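Local coordinates for protein lactaldehyde dehydrogenase (Escherichia coli, PDB 2IMP) that catalyses the irreversible NAD-dependent oxidation of L-lactaldehyde to L-lactate in fucose and rhamnose breakdown, and also oxidises glycolaldehyde, at residues A[70-75]-A[114-119]. Sequence-based numbering, arbitrary orientation.
Sequences SWLRKI and YMAEWA. With SO4 (sulfate ion), chain C.
Leu-72 and Arg-73 on helix 65-81 reach across to Ala-116 and Glu-117 of the segment 114-119, where a type I turn runs from Ala-116 to Ala-119. Two residues before Leu-72, Ser-70 OG gives a hydrogen bond to O3 of a sulfate, 2.8 Å, the ion probably having come from the crystallisation liquor. The CB of Leu-72 is directed toward segment 114-119 and meets Ala-116 CB at 4.1 Å, while CD1 touches the same methyl; the small alanine lets the backbones come close, with Leu-72 CA 6.2 Å from Ala-116 CA. Arg-73 leaves its helix with CG anti to the carbonyl carbon (chi1 -81°) and stays extended to NE, which carries one guanidinium face over the Ala-116 methyl. At the edge of that group, NH1 makes a weak bond to sulfate O2 (3.4 Å), while NH2 lies 4.0 Å from Glu-117 CG. A water bridges Arg-73 NH2 and Glu-117 OE2, which stand 5.1 Å apart. The direct salt bridge of Arg-73 goes instead to Glu-117 of the second subunit, and Glu-117 in turn pairs with Arg-73 and Arg-121 there. With an alanine here, Glu-117 of the second subunit would probably be left short of one positive partner. Helix 65-81 thus packs on the C-terminal part of helix 98-116, both also touching helix 155-168, and the Arg-73/Glu-117 pairs cross the subunit interface of this aldehyde dehydrogenase homotetramer.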
# COMPACT_ATOMS: atom_id res chain seq x y z
N SER A 70 16.71 -13.89 11.09
CA SER A 70 17.46 -14.38 12.23
C SER A 70 18.98 -14.40 11.92
O SER A 70 19.80 -14.00 12.74
CB SER A 70 16.98 -15.78 12.61
OG SER A 70 17.62 -16.24 13.79
N TRP A 71 19.32 -14.85 10.71
CA TRP A 71 20.71 -14.86 10.28
C TRP A 71 21.30 -13.43 10.23
O TRP A 71 22.43 -13.20 10.66
CB TRP A 71 20.85 -15.52 8.91
CG TRP A 71 20.85 -17.02 8.97
CD1 TRP A 71 19.92 -17.88 8.44
CD2 TRP A 71 21.82 -17.84 9.63
NE1 TRP A 71 20.26 -19.18 8.73
CE2 TRP A 71 21.42 -19.18 9.45
CE3 TRP A 71 22.99 -17.57 10.34
CZ2 TRP A 71 22.16 -20.25 9.97
CZ3 TRP A 71 23.72 -18.63 10.86
CH2 TRP A 71 23.30 -19.96 10.67
N LEU A 72 20.51 -12.50 9.71
CA LEU A 72 20.93 -11.11 9.64
C LEU A 72 21.18 -10.51 11.03
O LEU A 72 22.14 -9.79 11.25
CB LEU A 72 19.90 -10.26 8.88
CG LEU A 72 19.78 -10.46 7.37
CD1 LEU A 72 18.64 -9.60 6.84
CD2 LEU A 72 21.10 -10.08 6.70
N ARG A 73 20.29 -10.83 11.98
CA ARG A 73 20.46 -10.34 13.34
C ARG A 73 21.74 -10.87 14.01
O ARG A 73 22.35 -10.18 14.83
CB ARG A 73 19.24 -10.72 14.19
CG ARG A 73 18.09 -9.75 13.99
CD ARG A 73 16.76 -10.31 14.46
NE ARG A 73 15.70 -9.36 14.15
CZ ARG A 73 14.42 -9.69 13.95
NH1 ARG A 73 14.03 -10.96 14.02
NH2 ARG A 73 13.54 -8.73 13.66
N LYS A 74 22.14 -12.09 13.66
CA LYS A 74 23.37 -12.64 14.20
C LYS A 74 24.57 -11.85 13.68
O LYS A 74 25.55 -11.65 14.41
CB LYS A 74 23.51 -14.11 13.80
CG LYS A 74 22.51 -15.02 14.49
CD LYS A 74 22.64 -16.45 14.03
CE LYS A 74 21.62 -17.33 14.74
NZ LYS A 74 21.67 -18.73 14.22
N ILE A 75 24.48 -11.41 12.43
CA ILE A 75 25.56 -10.62 11.85
C ILE A 75 25.68 -9.23 12.52
O ILE A 75 26.78 -8.80 12.86
CB ILE A 75 25.37 -10.45 10.33
CG1 ILE A 75 25.51 -11.81 9.64
CG2 ILE A 75 26.41 -9.47 9.78
CD1 ILE A 75 25.18 -11.81 8.16
N TYR A 114 17.14 -3.22 11.25
CA TYR A 114 15.98 -2.59 10.65
C TYR A 114 15.50 -3.37 9.41
O TYR A 114 14.31 -3.68 9.28
CB TYR A 114 16.30 -1.14 10.26
CG TYR A 114 15.30 -0.52 9.30
CD1 TYR A 114 14.04 -0.10 9.73
CD2 TYR A 114 15.59 -0.44 7.94
CE1 TYR A 114 13.09 0.38 8.82
CE2 TYR A 114 14.66 0.03 7.03
CZ TYR A 114 13.42 0.44 7.47
OH TYR A 114 12.50 0.87 6.54
N MET A 115 16.43 -3.68 8.51
CA MET A 115 16.09 -4.45 7.32
C MET A 115 15.54 -5.86 7.63
O MET A 115 14.59 -6.31 6.98
CB MET A 115 17.31 -4.56 6.40
CG MET A 115 17.58 -3.31 5.58
SD MET A 115 16.26 -2.98 4.37
CE MET A 115 16.56 -1.28 3.98
N ALA A 116 16.12 -6.52 8.62
CA ALA A 116 15.65 -7.85 9.00
C ALA A 116 14.16 -7.84 9.41
O ALA A 116 13.46 -8.84 9.29
CB ALA A 116 16.50 -8.40 10.16
N GLU A 117 13.71 -6.68 9.88
CA GLU A 117 12.32 -6.51 10.31
C GLU A 117 11.30 -6.57 9.15
O GLU A 117 10.10 -6.65 9.38
CB GLU A 117 12.17 -5.18 11.06
CG GLU A 117 13.14 -5.04 12.23
CD GLU A 117 13.04 -3.70 12.92
OE1 GLU A 117 12.69 -2.70 12.27
OE2 GLU A 117 13.35 -3.64 14.13
N TRP A 118 11.80 -6.51 7.91
CA TRP A 118 10.92 -6.59 6.75
C TRP A 118 10.43 -8.03 6.45
O TRP A 118 9.48 -8.22 5.69
CB TRP A 118 11.61 -6.04 5.49
CG TRP A 118 11.58 -4.54 5.39
CD1 TRP A 118 12.65 -3.69 5.39
CD2 TRP A 118 10.41 -3.70 5.33
NE1 TRP A 118 12.23 -2.38 5.32
CE2 TRP A 118 10.86 -2.36 5.29
CE3 TRP A 118 9.03 -3.96 5.30
CZ2 TRP A 118 9.97 -1.28 5.22
CZ3 TRP A 118 8.15 -2.87 5.24
CH2 TRP A 118 8.63 -1.55 5.20
N ALA A 119 11.07 -9.01 7.08
CA ALA A 119 10.76 -10.42 6.88
C ALA A 119 9.27 -10.79 6.68
O ALA A 119 8.90 -11.36 5.65
CB ALA A 119 11.35 -11.26 8.02
S SO4 C . 15.96 -14.09 16.20
O1 SO4 C . 16.97 -13.01 16.16
O2 SO4 C . 15.14 -14.05 14.98
O3 SO4 C . 16.65 -15.39 16.30
O4 SO4 C . 15.10 -13.90 17.38
O HOH W 1 14.81 -6.14 15.16